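Local coordinates for protein sulfate adenylyltransferase (Allochromatium vinosum, PDB 4DNX) that catalyses the adenylylation of sulfate by ATP, giving adenosine 5'-phosphosulfate and diphosphate at the start of sulfate reduction to sulfite, at residues Glu209-Met214 / Glu326-Asp331; Arg275-His280 / Phe292-Asp297. All blocks are in the same frame, centred on the assembly; numbering follows the deposited sequence.

How the interactions relate
Both contacts belong to the Rossmann-like ATP-sulfurylase domain and join a helix to its five-stranded parallel sheet. Along the chain, interaction 2 is nested inside the loop closed by interaction 1, and their centres lie about 12 Å apart. Strands 326-329 and 291-294 are neighbours in the sheet; F328 N and A330 N probably donate hydrogen bonds to F292 O and I294 O, each over 2.9 Å. Helix 206-219 packs on one face of this pair through L211, which meets I293 as well as A330, whereas F292 and I294 turn to helix 274-287 on the opposite face. Together the contacts form part of a three-layer α/β/α sandwich.

Interaction 1 (Glu209-Met214 / Glu326-Asp331); sequences EELCKM and EIFRAD
L211 and A330 lie at the heart of this contact, with the ring of F328 beside them. The side chain of L211 runs out with CG anti to the backbone N (chi1 -174°), which carries its branched end across to the strand although the bond to CB does not aim there. Both methyls reach A330: CD1 comes to 3.7 Å from A330 CB and CD2 to 4.1 Å from the same atom, so the alanine methyl faces the fork of the leucine. The same methyl, L211 CD1, also meets the F328 ring at its edge, near the ring plane, 4.4 Å from F328 CE1. In F328, CG lies opposite the backbone N (chi1 179°), extending the ring from a CB that points toward the helix; CE2 stands 4.4 Å from the backbone oxygen M214 O, while the thioether end of M214 leads away from the strand. M214 and F328 also touch M344 of strand 341-344, which adds to the apolar surroundings.

The side chains that meet are apolar, and the nearest polar group across the contact is the backbone oxygen of M214. Charged groups lie further round the helix, where K213 NZ and E209 OE2, one turn apart, form a 2.8 Å salt bridge through the carboxylate's anti lone pair; R380 is a second ionic partner of E209, and K213 also bonds Y254 O and makes a cation-pi contact with F255. Helix 206-219, which follows strand 195-200, packs over strand 291-294 and the edge strand 326-329, as helices flanking the parallel sheet of a Rossmann-like nucleotidyltransferase domain do.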
loop_
_atom_site.group_PDB
_atom_site.type_symbol
_atom_site.label_atom_id
_atom_site.label_comp_id
_atom_site.label_asym_id
_atom_site.label_seq_id
_atom_site.Cartn_x
_atom_site.Cartn_y
_atom_site.Cartn_z
ATOM N N GLU A 209 8.889 -21.701 7.431
ATOM C CA GLU A 209 9.891 -21.135 6.522
ATOM C C GLU A 209 10.350 -22.218 5.540
ATOM O O GLU A 209 10.401 -22.004 4.303
ATOM C CB GLU A 209 11.084 -20.644 7.349
ATOM C CG GLU A 209 12.297 -20.262 6.533
ATOM C CD GLU A 209 13.565 -20.071 7.369
ATOM O OE1 GLU A 209 13.513 -19.731 8.605
ATOM O OE2 GLU A 209 14.641 -20.274 6.775
ATOM N N GLU A 210 10.676 -23.380 6.097
ATOM C CA GLU A 210 11.160 -24.490 5.287
ATOM C C GLU A 210 10.059 -25.082 4.406
ATOM O O GLU A 210 10.338 -25.573 3.325
ATOM C CB GLU A 210 11.810 -25.558 6.186
ATOM C CG GLU A 210 13.067 -25.043 6.949
ATOM C CD GLU A 210 14.212 -24.615 6.035
ATOM O OE1 GLU A 210 15.030 -23.784 6.502
ATOM O OE2 GLU A 210 14.304 -25.109 4.874
ATOM N N LEU A 211 8.796 -25.023 4.849
ATOM C CA LEU A 211 7.702 -25.482 4.021
ATOM C C LEU A 211 7.596 -24.636 2.765
ATOM O O LEU A 211 7.432 -25.192 1.677
ATOM C CB LEU A 211 6.385 -25.374 4.768
ATOM C CG LEU A 211 5.183 -25.956 4.047
ATOM C CD1 LEU A 211 5.416 -27.451 3.790
ATOM C CD2 LEU A 211 3.993 -25.733 4.951
ATOM N N CYS A 212 7.727 -23.314 2.922
ATOM C CA CYS A 212 7.735 -22.402 1.747
ATOM C C CYS A 212 8.888 -22.755 0.813
ATOM O O CYS A 212 8.691 -22.838 -0.410
ATOM C CB CYS A 212 7.837 -20.942 2.181
ATOM S SG CYS A 212 6.297 -20.343 2.897
ATOM N N LYS A 213 10.068 -23.009 1.381
ATOM C CA LYS A 213 11.260 -23.352 0.563
ATOM C C LYS A 213 11.120 -24.682 -0.157
ATOM O O LYS A 213 11.504 -24.781 -1.349
ATOM C CB LYS A 213 12.527 -23.313 1.441
ATOM C CG LYS A 213 12.859 -21.883 1.838
ATOM C CD LYS A 213 14.050 -21.829 2.810
ATOM C CE LYS A 213 14.516 -20.426 3.048
ATOM N NZ LYS A 213 15.603 -20.536 4.116
ATOM N N MET A 214 10.577 -25.695 0.542
ATOM C CA MET A 214 10.248 -27.011 -0.094
ATOM C C MET A 214 9.300 -26.855 -1.271
ATOM O O MET A 214 9.515 -27.454 -2.339
ATOM C CB MET A 214 9.594 -27.968 0.926
ATOM C CG MET A 214 10.579 -28.562 1.869
ATOM S SD MET A 214 9.633 -29.630 3.023
ATOM C CE MET A 214 9.932 -28.790 4.569
ATOM N N GLU A 326 -2.242 -24.223 -9.161
ATOM C CA GLU A 326 -2.003 -25.618 -8.751
ATOM C C GLU A 326 -1.801 -25.667 -7.237
ATOM O O GLU A 326 -1.358 -24.695 -6.652
ATOM C CB GLU A 326 -0.752 -26.164 -9.439
ATOM C CG GLU A 326 -0.917 -26.348 -10.937
ATOM C CD GLU A 326 0.340 -26.888 -11.579
ATOM O OE1 GLU A 326 0.829 -26.263 -12.556
ATOM O OE2 GLU A 326 0.854 -27.927 -11.090
ATOM N N ILE A 327 -2.125 -26.804 -6.616
ATOM C CA ILE A 327 -1.980 -26.928 -5.174
ATOM C C ILE A 327 -0.679 -27.660 -4.882
ATOM O O ILE A 327 -0.408 -28.698 -5.497
ATOM C CB ILE A 327 -3.162 -27.713 -4.549
ATOM C CG1 ILE A 327 -4.518 -26.997 -4.825
ATOM C CG2 ILE A 327 -2.926 -27.931 -3.015
ATOM C CD1 ILE A 327 -4.536 -25.472 -4.603
ATOM N N PHE A 328 0.105 -27.119 -3.953
ATOM C CA PHE A 328 1.200 -27.849 -3.357
ATOM C C PHE A 328 0.658 -28.485 -2.072
ATOM O O PHE A 328 0.237 -27.761 -1.162
ATOM C CB PHE A 328 2.372 -26.931 -2.986
ATOM C CG PHE A 328 3.522 -27.701 -2.345
ATOM C CD1 PHE A 328 3.652 -27.786 -0.966
ATOM C CD2 PHE A 328 4.419 -28.386 -3.153
ATOM C CE1 PHE A 328 4.725 -28.552 -0.391
ATOM C CE2 PHE A 328 5.487 -29.131 -2.584
ATOM C CZ PHE A 328 5.617 -29.205 -1.210
ATOM N N ARG A 329 0.655 -29.812 -2.025
ATOM C CA ARG A 329 0.022 -30.538 -0.917
ATOM C C ARG A 329 1.055 -30.748 0.178
ATOM O O ARG A 329 1.977 -31.553 0.015
ATOM C CB ARG A 329 -0.524 -31.883 -1.413
ATOM C CG ARG A 329 -1.734 -31.732 -2.303
ATOM C CD ARG A 329 -2.216 -33.093 -2.859
ATOM N NE ARG A 329 -3.462 -32.891 -3.604
ATOM C CZ ARG A 329 -4.308 -33.863 -3.941
ATOM N NH1 ARG A 329 -4.046 -35.127 -3.633
ATOM N NH2 ARG A 329 -5.408 -33.565 -4.612
ATOM N N ALA A 330 0.903 -29.993 1.259
ATOM C CA ALA A 330 1.808 -30.070 2.410
ATOM C C ALA A 330 1.309 -31.056 3.473
ATOM O O ALA A 330 0.172 -31.544 3.424
ATOM C CB ALA A 330 1.989 -28.687 3.011
ATOM N N ASP A 331 2.184 -31.369 4.427
ATOM C CA ASP A 331 1.863 -32.261 5.546
ATOM C C ASP A 331 2.806 -31.874 6.692
ATOM O O ASP A 331 3.652 -30.968 6.528
ATOM C CB ASP A 331 2.047 -33.716 5.113
ATOM C CG ASP A 331 1.297 -34.710 5.995
ATOM O OD1 ASP A 331 0.922 -34.367 7.130
ATOM O OD2 ASP A 331 1.110 -35.861 5.545
#

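Interaction 2 (Arg275-His280 / Phe292-Asp297)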
loop_
_atom_site.group_PDB
_atom_site.type_symbol
_atom_site.label_atom_id
_atom_site.label_comp_id
_atom_site.label_asym_id
_atom_site.label_seq_id
_atom_site.Cartn_x
_atom_site.Cartn_y
_atom_site.Cartn_z
ATOM N N ARG A 275 -14.283 -26.221 1.553
ATOM C CA ARG A 275 -14.884 -25.152 0.731
ATOM C C ARG A 275 -14.129 -23.794 0.741
ATOM O O ARG A 275 -14.058 -23.102 -0.293
ATOM C CB ARG A 275 -16.344 -24.930 1.072
ATOM C CG ARG A 275 -17.027 -23.925 0.107
ATOM C CD ARG A 275 -17.174 -24.485 -1.366
ATOM N NE ARG A 275 -18.147 -25.550 -1.409
ATOM C CZ ARG A 275 -19.426 -25.383 -1.772
ATOM N NH1 ARG A 275 -19.859 -24.216 -2.219
ATOM N NH2 ARG A 275 -20.253 -26.395 -1.718
ATOM N N GLU A 276 -13.566 -23.418 1.890
ATOM C CA GLU A 276 -12.846 -22.176 1.999
ATOM C C GLU A 276 -11.503 -22.285 1.269
ATOM O O GLU A 276 -11.029 -21.294 0.716
ATOM C CB GLU A 276 -12.652 -21.789 3.465
ATOM C CG GLU A 276 -12.061 -20.419 3.647
ATOM C CD GLU A 276 -12.274 -19.870 5.040
ATOM O OE1 GLU A 276 -12.492 -20.714 5.935
ATOM O OE2 GLU A 276 -12.214 -18.623 5.213
ATOM N N ALA A 277 -10.930 -23.505 1.236
ATOM C CA ALA A 277 -9.673 -23.730 0.514
ATOM C C ALA A 277 -9.863 -23.426 -0.981
ATOM O O ALA A 277 -8.955 -22.877 -1.623
ATOM C CB ALA A 277 -9.149 -25.177 0.736
ATOM N N VAL A 278 -11.032 -23.763 -1.541
ATOM C CA VAL A 278 -11.294 -23.429 -2.942
ATOM C C VAL A 278 -11.372 -21.900 -3.144
ATOM O O VAL A 278 -10.855 -21.357 -4.162
ATOM C CB VAL A 278 -12.583 -24.122 -3.461
ATOM C CG1 VAL A 278 -12.813 -23.763 -4.924
ATOM C CG2 VAL A 278 -12.418 -25.661 -3.278
ATOM N N LEU A 279 -12.044 -21.221 -2.220
ATOM C CA LEU A 279 -12.082 -19.754 -2.267
ATOM C C LEU A 279 -10.666 -19.151 -2.214
ATOM O O LEU A 279 -10.331 -18.238 -3.001
ATOM C CB LEU A 279 -12.928 -19.223 -1.109
ATOM C CG LEU A 279 -13.093 -17.709 -1.138
ATOM C CD1 LEU A 279 -13.860 -17.275 -2.420
ATOM C CD2 LEU A 279 -13.842 -17.256 0.150
ATOM N N HIS A 280 -9.836 -19.672 -1.288
ATOM C CA HIS A 280 -8.410 -19.279 -1.178
ATOM C C HIS A 280 -7.656 -19.449 -2.479
ATOM O O HIS A 280 -6.951 -18.531 -2.873
ATOM C CB HIS A 280 -7.717 -20.098 -0.106
ATOM C CG HIS A 280 -8.098 -19.733 1.291
ATOM N ND1 HIS A 280 -7.698 -20.497 2.378
ATOM C CD2 HIS A 280 -8.833 -18.711 1.789
ATOM C CE1 HIS A 280 -8.167 -19.941 3.488
ATOM N NE2 HIS A 280 -8.854 -18.853 3.159
ATOM N N PHE A 292 -0.337 -22.779 -4.702
ATOM C CA PHE A 292 -0.862 -22.421 -3.408
ATOM C C PHE A 292 -0.650 -23.582 -2.454
ATOM O O PHE A 292 -0.990 -24.717 -2.790
ATOM C CB PHE A 292 -2.378 -22.125 -3.516
ATOM C CG PHE A 292 -3.043 -21.853 -2.186
ATOM C CD1 PHE A 292 -2.475 -20.991 -1.265
ATOM C CD2 PHE A 292 -4.286 -22.422 -1.903
ATOM C CE1 PHE A 292 -3.109 -20.717 -0.015
ATOM C CE2 PHE A 292 -4.916 -22.171 -0.694
ATOM C CZ PHE A 292 -4.341 -21.319 0.250
ATOM N N ILE A 293 -0.058 -23.309 -1.296
ATOM C CA ILE A 293 0.254 -24.377 -0.323
ATOM C C ILE A 293 -0.998 -24.649 0.535
ATOM O O ILE A 293 -1.540 -23.731 1.187
ATOM C CB ILE A 293 1.377 -23.939 0.617
ATOM C CG1 ILE A 293 2.695 -23.831 -0.142
ATOM C CG2 ILE A 293 1.566 -24.937 1.820
ATOM C CD1 ILE A 293 3.837 -23.213 0.686
ATOM N N ILE A 294 -1.390 -25.916 0.584
ATOM C CA ILE A 294 -2.509 -26.384 1.439
ATOM C C ILE A 294 -1.967 -27.575 2.228
ATOM O O ILE A 294 -1.598 -28.584 1.657
ATOM C CB ILE A 294 -3.719 -26.844 0.573
ATOM C CG1 ILE A 294 -4.232 -25.656 -0.253
ATOM C CG2 ILE A 294 -4.878 -27.533 1.452
ATOM C CD1 ILE A 294 -5.550 -25.880 -0.970
ATOM N N GLY A 295 -1.919 -27.421 3.540
ATOM C CA GLY A 295 -1.499 -28.490 4.457
ATOM C C GLY A 295 -2.650 -29.240 5.114
ATOM O O GLY A 295 -3.777 -29.218 4.623
ATOM N N ARG A 296 -2.378 -29.878 6.251
ATOM C CA ARG A 296 -3.386 -30.635 7.005
ATOM C C ARG A 296 -4.381 -29.699 7.663
ATOM O O ARG A 296 -3.986 -28.653 8.209
ATOM C CB ARG A 296 -2.648 -31.436 8.072
ATOM C CG ARG A 296 -3.494 -32.351 8.916
ATOM C CD ARG A 296 -2.610 -33.056 9.947
ATOM N NE ARG A 296 -1.760 -34.063 9.323
ATOM C CZ ARG A 296 -2.030 -35.366 9.288
ATOM N NH1 ARG A 296 -3.134 -35.847 9.843
ATOM N NH2 ARG A 296 -1.192 -36.194 8.694
ATOM N N ASP A 297 -5.673 -30.055 7.597
ATOM C CA ASP A 297 -6.732 -29.291 8.248
ATOM C C ASP A 297 -6.820 -27.844 7.817
ATOM O O ASP A 297 -7.175 -26.963 8.586
ATOM C CB ASP A 297 -6.621 -29.438 9.776
ATOM C CG ASP A 297 -6.945 -30.868 10.240
ATOM O OD1 ASP A 297 -6.097 -31.511 10.926
ATOM O OD2 ASP A 297 -8.060 -31.367 9.898
#
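With CG anti to the backbone N (chi1 175°), the ring of F292 stands up from strand 291-294 toward the helix. H280 CB points toward the strand, and CG anti to the carbonyl carbon (chi1 -73°) turns the imidazole away from it. The two side chains consequently cross obliquely, and it is the methylene of H280 that makes the close approach, coming obliquely to the ring: H280 CB lies 3.5 Å from F292 CE2 and 3.6 Å from F292 CZ. The nearest imidazole nitrogen is H280 ND1, 4.1 Å from F292 CZ. That nitrogen is hydrogen-bonded to H298 NE2, and the H298 ring stands nearly perpendicular to those of H280 and F292, so that H298 touches both rings.

E276 O accepts the backbone bond from H280 N and also lies 3.3 Å above the plane of the imidazole of H280, offset toward its rim. One turn earlier, A277 CB meets I294 CD1 at 4.0 Å, the extended end of the isoleucine reaching up to the small methyl. F314 of helix 309-316 also packs against I294, and A310 of the same helix against A277.

The short axes run almost antiparallel, at 165°, as expected for the helix of a beta-alpha-beta crossover between strands 260-266 and 291-294. Beyond I294 the strand ends and the chain continues as the GRDHAG sequence, which in related ATP sulfurylases lines the nucleotide site.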